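PDB 3LSO: putative membrane anchored protein from Corynebacterium diphtheriae, which is of unknown function but is probably tethered to the membrane of the bacterium, carrying a chain of beta-rich domains on the outside. Local coordinates for residues 99-104 and 150-155; 285-290 and 385-390; 368-373 and 378-383. All coordinates share one frame; numbering follows the deposited sequence.

Contact 1: 99-104 and 150-155; sequences GKNVKL and GTLTFI
Asn101 and Leu152 carry most of this contact. Their side chains cross at about a right angle, and it is the CD2 methyl of Leu152 that does the touching. Asn101 ND2 lies 3.7 Å from Leu152 CD2, and Asn101 CB lies 3.8 Å from the same Leu152 CD2. The methyl therefore packs against the flank of the asparagine, from its CB to its amide. CG of Asn101 stands anti to the backbone N (chi1 -170°), which sends the amide across to the strand of Leu152. The one apolar pair is loose: Val102 CG2 and Leu152 CD1 are 4.4 Å apart, so the two methyls of Leu152 are shared between neighbouring residues.

Both segments belong to the N-terminal domain of the DIP2116-like family, which falls in the E-set clan of immunoglobulin-like folds. They are not paired with each other. Strand 102-104 runs antiparallel to strand 132-146, and strand 150-167 is bonded here to strand 185-190, with Leu152 paired to Val187. The side chains thus meet between two strands that are bonded to different partners. Val102 also packs on Leu113 and Leu144, and Phe154 reaches Leu144 from the other segment.

The polar groups of the asparagine are used nearby. Asn101 OD1 accepts from the backbone N of Thr148, just ahead of Gly150, and the Asn101 backbone bonds to Leu147. The amide is thereby tied to the short connection between strands 132-146 and 150-167. Asn101 ND2 also faces Thr151 O, but at 3.8 Å this is proximity without a hydrogen bond.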
ATOM      1  N   GLY B  99      21.006 -18.802   8.769  1.00 36.03           N
ATOM      2  CA  GLY B  99      19.954 -18.621   9.757  1.00 37.13           C
ATOM      3  C   GLY B  99      18.736 -19.467   9.444  1.00 37.84           C
ATOM      4  O   GLY B  99      18.639 -20.077   8.380  1.00 37.89           O
ATOM      5  N   LYS B 100      17.793 -19.492  10.372  1.00 38.80           N
ATOM      6  CA  LYS B 100      16.679 -20.439  10.288  1.00 39.58           C
ATOM      7  C   LYS B 100      15.433 -19.921   9.559  1.00 39.67           C
ATOM      8  O   LYS B 100      14.382 -20.539   9.647  1.00 40.13           O
ATOM      9  CB  LYS B 100      16.336 -20.984  11.696  1.00 39.86           C
ATOM     10  CG  LYS B 100      17.247 -22.154  12.140  1.00 40.40           C
ATOM     11  CD  LYS B 100      17.515 -22.190  13.647  1.00 41.13           C
ATOM     12  CE  LYS B 100      18.878 -22.849  13.948  1.00 40.30           C
ATOM     13  NZ  LYS B 100      19.169 -22.973  15.409  1.00 38.84           N
ATOM     14  N   ASN B 101      15.565 -18.824   8.810  1.00 39.73           N
ATOM     15  CA  ASN B 101      14.418 -18.147   8.177  1.00 39.44           C
ATOM     16  C   ASN B 101      14.287 -18.428   6.668  1.00 38.92           C
ATOM     17  O   ASN B 101      13.599 -17.705   5.930  1.00 38.61           O
ATOM     18  CB  ASN B 101      14.535 -16.641   8.453  1.00 39.95           C
ATOM     19  CG  ASN B 101      13.288 -15.841   8.060  1.00 41.20           C
ATOM     20  OD1 ASN B 101      12.165 -16.364   7.965  1.00 42.17           O
ATOM     21  ND2 ASN B 101      13.492 -14.540   7.846  1.00 42.65           N
ATOM     22  N   VAL B 102      14.930 -19.497   6.215  1.00 38.33           N
ATOM     23  CA  VAL B 102      15.045 -19.759   4.785  1.00 38.06           C
ATOM     24  C   VAL B 102      15.040 -21.267   4.472  1.00 37.90           C
ATOM     25  O   VAL B 102      15.501 -22.085   5.275  1.00 37.78           O
ATOM     26  CB  VAL B 102      16.328 -19.097   4.231  1.00 37.86           C
ATOM     27  CG1 VAL B 102      17.493 -20.021   4.401  1.00 38.55           C
ATOM     28  CG2 VAL B 102      16.183 -18.722   2.780  1.00 37.71           C
ATOM     29  N   LYS B 103      14.495 -21.616   3.307  1.00 37.59           N
ATOM     30  CA  LYS B 103      14.529 -22.984   2.800  1.00 37.37           C
ATOM     31  C   LYS B 103      14.829 -22.993   1.281  1.00 37.49           C
ATOM     32  O   LYS B 103      14.648 -21.980   0.592  1.00 37.40           O
ATOM     33  CB  LYS B 103      13.228 -23.731   3.146  1.00 37.14           C
ATOM     34  CG  LYS B 103      12.046 -23.417   2.249  1.00 36.85           C
ATOM     35  CD  LYS B 103      10.755 -24.016   2.786  1.00 37.53           C
ATOM     36  CE  LYS B 103       9.722 -24.229   1.669  1.00 37.97           C
ATOM     37  NZ  LYS B 103       8.321 -24.047   2.153  1.00 37.56           N
ATOM     38  N   LEU B 104      15.307 -24.131   0.775  1.00 37.52           N
ATOM     39  CA  LEU B 104      15.577 -24.315  -0.658  1.00 37.34           C
ATOM     40  C   LEU B 104      14.291 -24.434  -1.459  1.00 37.35           C
ATOM     41  O   LEU B 104      13.337 -25.077  -1.021  1.00 37.36           O
ATOM     42  CB  LEU B 104      16.420 -25.573  -0.878  1.00 37.08           C
ATOM     43  CG  LEU B 104      17.730 -25.624  -0.090  1.00 37.11           C
ATOM     44  CD1 LEU B 104      18.225 -27.050   0.156  1.00 36.67           C
ATOM     45  CD2 LEU B 104      18.777 -24.827  -0.809  1.00 37.03           C
ATOM     46  N   GLY B 150      10.979 -10.316   7.585  1.00 38.31           N
ATOM     47  CA  GLY B 150      12.103  -9.943   8.433  1.00 38.35           C
ATOM     48  C   GLY B 150      13.405  -9.682   7.701  1.00 38.47           C
ATOM     49  O   GLY B 150      13.449  -8.925   6.727  1.00 38.26           O
ATOM     50  N   THR B 151      14.475 -10.306   8.186  1.00 38.61           N
ATOM     51  CA  THR B 151      15.818 -10.030   7.687  1.00 38.95           C
ATOM     52  C   THR B 151      16.598 -11.319   7.512  1.00 38.90           C
ATOM     53  O   THR B 151      16.483 -12.233   8.325  1.00 39.15           O
ATOM     54  CB  THR B 151      16.602  -9.105   8.656  1.00 39.02           C
ATOM     55  OG1 THR B 151      15.791  -7.983   9.019  1.00 39.75           O
ATOM     56  CG2 THR B 151      17.885  -8.592   8.012  1.00 39.16           C
ATOM     57  N   LEU B 152      17.383 -11.387   6.445  1.00 38.95           N
ATOM     58  CA  LEU B 152      18.254 -12.526   6.191  1.00 38.85           C
ATOM     59  C   LEU B 152      19.682 -12.068   6.279  1.00 39.00           C
ATOM     60  O   LEU B 152      20.050 -11.071   5.647  1.00 38.89           O
ATOM     61  CB  LEU B 152      17.992 -13.101   4.809  1.00 38.55           C
ATOM     62  CG  LEU B 152      16.648 -13.799   4.733  1.00 38.82           C
ATOM     63  CD1 LEU B 152      16.441 -14.374   3.348  1.00 40.49           C
ATOM     64  CD2 LEU B 152      16.574 -14.882   5.786  1.00 39.49           C
ATOM     65  N   THR B 153      20.486 -12.798   7.055  1.00 39.16           N
ATOM     66  CA  THR B 153      21.901 -12.446   7.235  1.00 39.18           C
ATOM     67  C   THR B 153      22.820 -13.636   6.972  1.00 39.25           C
ATOM     68  O   THR B 153      22.726 -14.682   7.632  1.00 39.31           O
ATOM     69  CB  THR B 153      22.181 -11.814   8.620  1.00 39.04           C
ATOM     70  OG1 THR B 153      21.170 -10.840   8.922  1.00 39.09           O
ATOM     71  CG2 THR B 153      23.534 -11.132   8.620  1.00 39.16           C
ATOM     72  N   PHE B 154      23.705 -13.468   5.994  1.00 39.33           N
ATOM     73  CA  PHE B 154      24.563 -14.554   5.551  1.00 39.52           C
ATOM     74  C   PHE B 154      26.005 -14.422   6.054  1.00 39.78           C
ATOM     75  O   PHE B 154      26.861 -13.851   5.375  1.00 39.95           O
ATOM     76  CB  PHE B 154      24.522 -14.701   4.019  1.00 39.54           C
ATOM     77  CG  PHE B 154      23.201 -15.209   3.469  1.00 39.80           C
ATOM     78  CD1 PHE B 154      22.177 -15.654   4.313  1.00 40.45           C
ATOM     79  CD2 PHE B 154      23.000 -15.279   2.096  1.00 40.14           C
ATOM     80  CE1 PHE B 154      20.972 -16.122   3.797  1.00 39.81           C
ATOM     81  CE2 PHE B 154      21.799 -15.750   1.567  1.00 40.09           C
ATOM     82  CZ  PHE B 154      20.787 -16.172   2.420  1.00 39.84           C
ATOM     83  N   ILE B 155      26.252 -14.959   7.251  1.00 39.82           N
ATOM     84  CA  ILE B 155      27.580 -15.043   7.859  1.00 39.61           C
ATOM     85  C   ILE B 155      28.295 -16.246   7.258  1.00 39.19           C
ATOM     86  O   ILE B 155      27.641 -17.191   6.853  1.00 39.13           O
ATOM     87  CB  ILE B 155      27.460 -15.276   9.396  1.00 39.72           C
ATOM     88  CG1 ILE B 155      26.421 -14.342  10.025  1.00 40.27           C
ATOM     89  CG2 ILE B 155      28.815 -15.140  10.106  1.00 40.07           C
ATOM     90  CD1 ILE B 155      26.634 -12.865   9.739  1.00 42.36           C
TER

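Contact 2: 285-290 and 385-390; sequences VTELDT and ESKKPN
The backbones of Asp289 and Lys387 stay well apart, with their CA atoms 10.0 Å from each other, and neither segment forms regular structure where they meet. Side chains span the gap. Lys387 reaches over from one loop, and Glu287 and Asp289 come from the opposite direction. Lys387 NZ donates to Glu287 OE2 at 3.0 Å, a hydrogen bond within a salt bridge, and it meets the oxygen nearly in line with its C-O bond. Glu287 is extended beyond CG, whereas Lys387 bends at its third torsion (chi3 -58°), which turns CE and NZ aside beyond CD. Lys387 CD lies 3.5 Å from Asp289 OD2. The ammonium itself makes only a long salt bridge there, Lys387 NZ to Asp289 OD2 at 4.0 Å. Asp289 is buried and its backbone is bonded to Ser445, which fixes the loop of 285-290 against strand 440-453. Glu287 and Lys387 are exposed.

The three residues form a salt-bridge network of two carboxylates and one ammonium. The lysine probably offsets the repulsion between the acids, and the exposure of its main bridge to solvent would be expected to weaken its pull.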
ATOM      1  N   VAL B 285     -21.572   9.450   2.144  1.00 32.22           N
ATOM      2  CA  VAL B 285     -22.218  10.739   2.333  1.00 33.47           C
ATOM      3  C   VAL B 285     -23.724  10.586   2.064  1.00 35.10           C
ATOM      4  O   VAL B 285     -24.134   9.628   1.393  1.00 35.40           O
ATOM      5  CB  VAL B 285     -21.604  11.778   1.362  1.00 33.25           C
ATOM      6  CG1 VAL B 285     -20.195  12.148   1.786  1.00 32.14           C
ATOM      7  CG2 VAL B 285     -21.579  11.230  -0.055  1.00 32.52           C
ATOM      8  N   THR B 286     -24.540  11.522   2.560  1.00 36.79           N
ATOM      9  CA  THR B 286     -26.002  11.474   2.347  1.00 38.49           C
ATOM     10  C   THR B 286     -26.414  11.563   0.864  1.00 39.65           C
ATOM     11  O   THR B 286     -26.891  10.588   0.275  1.00 39.89           O
ATOM     12  CB  THR B 286     -26.703  12.580   3.145  1.00 38.63           C
ATOM     13  OG1 THR B 286     -26.330  12.451   4.521  1.00 39.29           O
ATOM     14  CG2 THR B 286     -28.230  12.481   3.004  1.00 38.22           C
ATOM     15  N   GLU B 287     -26.229  12.741   0.279  1.00 40.97           N
ATOM     16  CA  GLU B 287     -26.434  12.962  -1.151  1.00 41.71           C
ATOM     17  C   GLU B 287     -25.157  13.654  -1.650  1.00 41.00           C
ATOM     18  O   GLU B 287     -24.516  14.438  -0.918  1.00 40.57           O
ATOM     19  CB  GLU B 287     -27.680  13.861  -1.365  1.00 42.69           C
ATOM     20  CG  GLU B 287     -28.337  13.899  -2.777  1.00 45.84           C
ATOM     21  CD  GLU B 287     -29.340  15.082  -2.952  1.00 51.14           C
ATOM     22  OE1 GLU B 287     -29.855  15.638  -1.936  1.00 51.73           O
ATOM     23  OE2 GLU B 287     -29.604  15.464  -4.124  1.00 52.98           O
ATOM     24  N   LEU B 288     -24.775  13.336  -2.878  1.00 39.97           N
ATOM     25  CA  LEU B 288     -23.741  14.084  -3.549  1.00 38.93           C
ATOM     26  C   LEU B 288     -24.310  14.730  -4.808  1.00 38.04           C
ATOM     27  O   LEU B 288     -24.632  14.040  -5.787  1.00 38.27           O
ATOM     28  CB  LEU B 288     -22.564  13.176  -3.895  1.00 39.21           C
ATOM     29  CG  LEU B 288     -21.384  13.882  -4.593  1.00 40.57           C
ATOM     30  CD1 LEU B 288     -20.554  14.795  -3.663  1.00 40.79           C
ATOM     31  CD2 LEU B 288     -20.479  12.855  -5.277  1.00 41.74           C
ATOM     32  N   ASP B 289     -24.456  16.048  -4.783  1.00 36.51           N
ATOM     33  CA  ASP B 289     -24.787  16.764  -5.998  1.00 35.08           C
ATOM     34  C   ASP B 289     -23.501  17.194  -6.640  1.00 33.54           C
ATOM     35  O   ASP B 289     -22.835  18.103  -6.159  1.00 33.67           O
ATOM     36  CB  ASP B 289     -25.612  17.998  -5.712  1.00 35.58           C
ATOM     37  CG  ASP B 289     -26.905  17.688  -5.019  1.00 37.96           C
ATOM     38  OD1 ASP B 289     -26.979  16.632  -4.333  1.00 37.73           O
ATOM     39  OD2 ASP B 289     -27.842  18.522  -5.169  1.00 41.95           O
ATOM     40  N   THR B 290     -23.146  16.529  -7.724  1.00 31.67           N
ATOM     41  CA  THR B 290     -22.035  16.957  -8.544  1.00 29.80           C
ATOM     42  C   THR B 290     -22.536  18.040  -9.490  1.00 28.33           C
ATOM     43  O   THR B 290     -23.737  18.135  -9.747  1.00 27.34           O
ATOM     44  CB  THR B 290     -21.491  15.787  -9.349  1.00 30.12           C
ATOM     45  OG1 THR B 290     -22.590  14.966  -9.753  1.00 30.01           O
ATOM     46  CG2 THR B 290     -20.520  14.954  -8.499  1.00 29.82           C
ATOM     47  N   GLU B 385     -37.623  24.515  -9.830  1.00 23.13           N
ATOM     48  CA  GLU B 385     -36.578  23.507  -9.910  1.00 23.59           C
ATOM     49  C   GLU B 385     -37.019  22.355  -9.061  1.00 23.88           C
ATOM     50  O   GLU B 385     -37.762  22.541  -8.100  1.00 24.05           O
ATOM     51  CB  GLU B 385     -35.264  24.041  -9.382  1.00 23.18           C
ATOM     52  CG  GLU B 385     -34.763  25.225 -10.130  1.00 25.14           C
ATOM     53  CD  GLU B 385     -34.579  24.941 -11.605  1.00 28.52           C
ATOM     54  OE1 GLU B 385     -33.683  24.132 -11.934  1.00 27.88           O
ATOM     55  OE2 GLU B 385     -35.326  25.535 -12.430  1.00 30.11           O
ATOM     56  N   SER B 386     -36.574  21.159  -9.405  1.00 24.61           N
ATOM     57  CA  SER B 386     -36.998  20.004  -8.641  1.00 25.84           C
ATOM     58  C   SER B 386     -36.190  19.897  -7.354  1.00 26.19           C
ATOM     59  O   SER B 386     -36.708  19.480  -6.326  1.00 26.60           O
ATOM     60  CB  SER B 386     -36.911  18.723  -9.458  1.00 25.97           C
ATOM     61  OG  SER B 386     -35.573  18.285  -9.528  1.00 27.39           O
ATOM     62  N   LYS B 387     -34.931  20.288  -7.397  1.00 26.34           N
ATOM     63  CA  LYS B 387     -34.178  20.289  -6.173  1.00 27.01           C
ATOM     64  C   LYS B 387     -33.956  21.723  -5.768  1.00 26.11           C
ATOM     65  O   LYS B 387     -33.321  22.456  -6.520  1.00 26.86           O
ATOM     66  CB  LYS B 387     -32.854  19.560  -6.364  1.00 27.82           C
ATOM     67  CG  LYS B 387     -32.423  18.793  -5.110  1.00 31.95           C
ATOM     68  CD  LYS B 387     -31.289  17.794  -5.387  1.00 36.62           C
ATOM     69  CE  LYS B 387     -31.638  16.745  -6.470  1.00 37.99           C
ATOM     70  NZ  LYS B 387     -30.403  16.023  -6.936  1.00 38.08           N
ATOM     71  N   LYS B 388     -34.472  22.116  -4.595  1.00 24.98           N
ATOM     72  CA  LYS B 388     -34.523  23.532  -4.150  1.00 23.63           C
ATOM     73  C   LYS B 388     -33.580  23.799  -2.992  1.00 22.75           C
ATOM     74  O   LYS B 388     -33.377  22.925  -2.138  1.00 22.59           O
ATOM     75  CB  LYS B 388     -35.944  23.932  -3.696  1.00 23.22           C
ATOM     76  CG  LYS B 388     -37.013  23.800  -4.764  1.00 25.57           C
ATOM     77  CD  LYS B 388     -38.421  23.584  -4.186  1.00 28.38           C
ATOM     78  CE  LYS B 388     -39.485  23.255  -5.283  1.00 28.36           C
ATOM     79  NZ  LYS B 388     -39.612  21.800  -5.600  1.00 27.05           N
ATOM     80  N   PRO B 389     -33.052  25.030  -2.908  1.00 21.98           N
ATOM     81  CA  PRO B 389     -32.289  25.450  -1.721  1.00 21.35           C
ATOM     82  C   PRO B 389     -33.180  25.360  -0.486  1.00 20.95           C
ATOM     83  O   PRO B 389     -34.399  25.439  -0.623  1.00 20.98           O
ATOM     84  CB  PRO B 389     -31.974  26.922  -1.996  1.00 21.63           C
ATOM     85  CG  PRO B 389     -32.353  27.155  -3.464  1.00 22.17           C
ATOM     86  CD  PRO B 389     -33.402  26.165  -3.778  1.00 21.80           C
ATOM     87  N   ASN B 390     -32.596  25.190   0.700  1.00 20.08           N
ATOM     88  CA  ASN B 390     -33.386  25.159   1.925  1.00 19.88           C
ATOM     89  C   ASN B 390     -33.284  26.478   2.706  1.00 20.02           C
ATOM     90  O   ASN B 390     -32.697  27.445   2.223  1.00 19.47           O
ATOM     91  CB  ASN B 390     -32.995  23.955   2.786  1.00 19.54           C
ATOM     92  CG  ASN B 390     -31.527  23.960   3.153  1.00 20.67           C
ATOM     93  OD1 ASN B 390     -30.994  24.974   3.660  1.00 22.12           O
ATOM     94  ND2 ASN B 390     -30.853  22.838   2.898  1.00 16.44           N
TER

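Contact 3: 368-373 and 378-383; sequences SVFSSP and YDPEWK
The ring of Phe370 lies flat over the backbone and side chain of Asp379. Asp379 CA sits 3.6 Å from the ring centroid, only 8° off the ring normal, so its C-H points at the face in a CH-pi contact. The carboxylate stacks near the same ring, its plane turned 22° from that of the ring. Phe370 holds its CG anti to the backbone N (chi1 171°), which swings the ring out over the opposite segment. Pro380 comes in obliquely, with Pro380 CD 3.5 Å from Phe370 CD1. Tyr378 O also approaches obliquely, 3.7 Å from Phe370 CE1.

Asp379 has a second task. Its OD1 accepts from Glu381 N at 2.9 Å, from above the carboxylate plane. This is an Asx turn, and it helps fix the group on which the phenylalanine lies.

At the other end, Ser368 O is 3.8 Å from Trp382 CB and lies near the indole plane, at its edge. Pro380 CB packs over one face of that indole, offset toward its rim, while Trp382 NE1 is bonded to Glu339.

Strand 369-370 pairs antiparallel with strand 361-366, and Phe370 packs back on Ala364 and Thr365 there. The 378-383 segment rests on other strands: Tyr378 and Pro380 touch Tyr434 of strand 425-435, and Trp382 touches Lys441 of strand 440-453.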
ATOM      1  N   SER B 368     -35.824  29.697  -0.837  1.00 14.96           N
ATOM      2  CA  SER B 368     -35.935  29.536  -2.282  1.00 14.72           C
ATOM      3  C   SER B 368     -36.772  30.663  -2.847  1.00 15.32           C
ATOM      4  O   SER B 368     -37.175  30.628  -4.002  1.00 16.40           O
ATOM      5  CB  SER B 368     -36.584  28.208  -2.594  1.00 13.94           C
ATOM      6  OG  SER B 368     -37.863  28.220  -2.051  1.00 11.06           O
ATOM      7  N   VAL B 369     -37.008  31.661  -2.008  1.00 15.35           N
ATOM      8  CA  VAL B 369     -37.845  32.789  -2.312  1.00 15.44           C
ATOM      9  C   VAL B 369     -37.004  33.991  -2.696  1.00 15.86           C
ATOM     10  O   VAL B 369     -36.133  34.413  -1.919  1.00 16.55           O
ATOM     11  CB  VAL B 369     -38.725  33.100  -1.094  1.00 15.60           C
ATOM     12  CG1 VAL B 369     -39.550  34.414  -1.280  1.00 13.12           C
ATOM     13  CG2 VAL B 369     -39.620  31.882  -0.822  1.00 15.09           C
ATOM     14  N   PHE B 370     -37.277  34.521  -3.892  1.00 15.55           N
ATOM     15  CA  PHE B 370     -36.549  35.653  -4.461  1.00 15.64           C
ATOM     16  C   PHE B 370     -37.334  36.956  -4.281  1.00 16.25           C
ATOM     17  O   PHE B 370     -38.533  36.959  -4.497  1.00 16.51           O
ATOM     18  CB  PHE B 370     -36.342  35.369  -5.934  1.00 14.66           C
ATOM     19  CG  PHE B 370     -35.786  36.532  -6.734  1.00 14.96           C
ATOM     20  CD1 PHE B 370     -34.404  36.755  -6.821  1.00 13.55           C
ATOM     21  CD2 PHE B 370     -36.636  37.374  -7.454  1.00 11.97           C
ATOM     22  CE1 PHE B 370     -33.907  37.784  -7.597  1.00 10.52           C
ATOM     23  CE2 PHE B 370     -36.136  38.393  -8.207  1.00  7.94           C
ATOM     24  CZ  PHE B 370     -34.766  38.592  -8.293  1.00  8.60           C
ATOM     25  N   SER B 371     -36.684  38.058  -3.880  1.00 16.80           N
ATOM     26  CA  SER B 371     -37.357  39.381  -3.845  1.00 17.25           C
ATOM     27  C   SER B 371     -36.554  40.343  -4.676  1.00 17.50           C
ATOM     28  O   SER B 371     -35.462  40.727  -4.269  1.00 18.44           O
ATOM     29  CB  SER B 371     -37.432  39.952  -2.433  1.00 17.11           C
ATOM     30  OG  SER B 371     -37.900  38.996  -1.512  1.00 19.24           O
ATOM     31  N   SER B 372     -37.062  40.737  -5.837  1.00 17.28           N
ATOM     32  CA  SER B 372     -36.253  41.551  -6.718  1.00 17.22           C
ATOM     33  C   SER B 372     -35.737  42.790  -6.000  1.00 17.12           C
ATOM     34  O   SER B 372     -36.518  43.600  -5.506  1.00 17.16           O
ATOM     35  CB  SER B 372     -37.026  41.956  -7.969  1.00 17.22           C
ATOM     36  OG  SER B 372     -36.506  43.173  -8.481  1.00 18.34           O
ATOM     37  N   PRO B 373     -34.416  42.941  -5.936  1.00 16.84           N
ATOM     38  CA  PRO B 373     -33.844  44.226  -5.498  1.00 16.76           C
ATOM     39  C   PRO B 373     -33.941  45.345  -6.549  1.00 17.03           C
ATOM     40  O   PRO B 373     -33.538  46.482  -6.264  1.00 17.07           O
ATOM     41  CB  PRO B 373     -32.375  43.909  -5.220  1.00 16.56           C
ATOM     42  CG  PRO B 373     -32.135  42.538  -5.748  1.00 16.38           C
ATOM     43  CD  PRO B 373     -33.426  41.865  -6.071  1.00 16.26           C
ATOM     44  N   TYR B 378     -32.122  39.194 -11.986  1.00 13.93           N
ATOM     45  CA  TYR B 378     -32.853  38.066 -12.567  1.00 13.89           C
ATOM     46  C   TYR B 378     -33.289  37.028 -11.540  1.00 14.55           C
ATOM     47  O   TYR B 378     -32.474  36.505 -10.803  1.00 14.15           O
ATOM     48  CB  TYR B 378     -32.039  37.358 -13.663  1.00 13.84           C
ATOM     49  CG  TYR B 378     -31.545  38.204 -14.827  1.00 11.41           C
ATOM     50  CD1 TYR B 378     -32.286  39.277 -15.314  1.00  7.05           C
ATOM     51  CD2 TYR B 378     -30.344  37.890 -15.463  1.00 10.58           C
ATOM     52  CE1 TYR B 378     -31.838  40.022 -16.363  1.00  5.84           C
ATOM     53  CE2 TYR B 378     -29.886  38.639 -16.551  1.00  8.03           C
ATOM     54  CZ  TYR B 378     -30.638  39.698 -16.977  1.00  7.31           C
ATOM     55  OH  TYR B 378     -30.185  40.450 -18.023  1.00  8.37           O
ATOM     56  N   ASP B 379     -34.579  36.712 -11.551  1.00 15.65           N
ATOM     57  CA  ASP B 379     -35.195  35.742 -10.650  1.00 17.19           C
ATOM     58  C   ASP B 379     -34.749  34.330 -11.047  1.00 17.59           C
ATOM     59  O   ASP B 379     -35.041  33.885 -12.173  1.00 18.61           O
ATOM     60  CB  ASP B 379     -36.728  35.881 -10.792  1.00 17.78           C
ATOM     61  CG  ASP B 379     -37.522  35.136  -9.727  1.00 20.01           C
ATOM     62  OD1 ASP B 379     -37.004  34.183  -9.108  1.00 22.57           O
ATOM     63  OD2 ASP B 379     -38.700  35.509  -9.518  1.00 23.25           O
ATOM     64  N   PRO B 380     -34.047  33.609 -10.149  1.00 17.34           N
ATOM     65  CA  PRO B 380     -33.604  32.262 -10.456  1.00 17.17           C
ATOM     66  C   PRO B 380     -34.753  31.277 -10.451  1.00 17.47           C
ATOM     67  O   PRO B 380     -34.609  30.159 -10.919  1.00 17.39           O
ATOM     68  CB  PRO B 380     -32.675  31.941  -9.304  1.00 16.99           C
ATOM     69  CG  PRO B 380     -33.212  32.691  -8.206  1.00 17.66           C
ATOM     70  CD  PRO B 380     -33.611  34.004  -8.808  1.00 17.85           C
ATOM     71  N   GLU B 381     -35.887  31.687  -9.912  1.00 18.14           N
ATOM     72  CA  GLU B 381     -37.092  30.869  -9.957  1.00 19.12           C
ATOM     73  C   GLU B 381     -36.843  29.426  -9.527  1.00 19.10           C
ATOM     74  O   GLU B 381     -37.131  28.471 -10.282  1.00 19.60           O
ATOM     75  CB  GLU B 381     -37.734  30.927 -11.330  1.00 18.96           C
ATOM     76  CG  GLU B 381     -38.473  32.221 -11.560  1.00 21.79           C
ATOM     77  CD  GLU B 381     -38.991  32.358 -12.979  1.00 24.98           C
ATOM     78  OE1 GLU B 381     -38.588  31.565 -13.859  1.00 25.79           O
ATOM     79  OE2 GLU B 381     -39.799  33.280 -13.213  1.00 26.92           O
ATOM     80  N   TRP B 382     -36.322  29.306  -8.302  1.00 18.47           N
ATOM     81  CA  TRP B 382     -35.981  28.040  -7.678  1.00 18.19           C
ATOM     82  C   TRP B 382     -37.210  27.224  -7.413  1.00 19.54           C
ATOM     83  O   TRP B 382     -37.111  26.020  -7.297  1.00 20.29           O
ATOM     84  CB  TRP B 382     -35.296  28.262  -6.333  1.00 17.68           C
ATOM     85  CG  TRP B 382     -33.900  28.821  -6.376  1.00 13.83           C
ATOM     86  CD1 TRP B 382     -33.516  30.067  -6.006  1.00 12.75           C
ATOM     87  CD2 TRP B 382     -32.722  28.150  -6.811  1.00 10.80           C
ATOM     88  NE1 TRP B 382     -32.174  30.226  -6.180  1.00 13.09           N
ATOM     89  CE2 TRP B 382     -31.655  29.055  -6.668  1.00 12.17           C
ATOM     90  CE3 TRP B 382     -32.462  26.864  -7.313  1.00  9.96           C
ATOM     91  CZ2 TRP B 382     -30.328  28.716  -6.994  1.00 11.62           C
ATOM     92  CZ3 TRP B 382     -31.161  26.523  -7.633  1.00 10.40           C
ATOM     93  CH2 TRP B 382     -30.102  27.448  -7.472  1.00 11.14           C
ATOM     94  N   LYS B 383     -38.365  27.876  -7.311  1.00 20.81           N
ATOM     95  CA  LYS B 383     -39.601  27.204  -6.955  1.00 21.68           C
ATOM     96  C   LYS B 383     -40.043  26.291  -8.076  1.00 22.03           C
ATOM     97  O   LYS B 383     -41.000  25.527  -7.923  1.00 23.13           O
ATOM     98  CB  LYS B 383     -40.701  28.227  -6.636  1.00 22.24           C
ATOM     99  CG  LYS B 383     -41.397  28.808  -7.875  1.00 23.90           C
ATOM    100  CD  LYS B 383     -41.834  30.250  -7.724  1.00 26.53           C
ATOM    101  CE  LYS B 383     -42.378  30.773  -9.054  1.00 29.03           C
ATOM    102  NZ  LYS B 383     -42.854  32.201  -9.003  1.00 30.66           N
TER

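How the contacts relate
Contact 1 stands apart, about 60 Å from contact 2 and 76 Å from contact 3 between centres, on the opposite side of the chain's centre. Contacts 2 and 3 are neighbours, 18 Å apart between centres, and they touch: Pro389 CG of contact 2 packs 3.5 Å from Trp382 CD2 of contact 3. Both also rest on strands 425-435 and 440-453. None is fully buried. Contact 1 joins separately paired strands through apolar and amide packing. Contact 2 links two loops by charge, largely at the surface. Contact 3 is local and brings a loop back onto the short strand just before it, by CH-pi and carboxylate stacking on a phenylalanine ring.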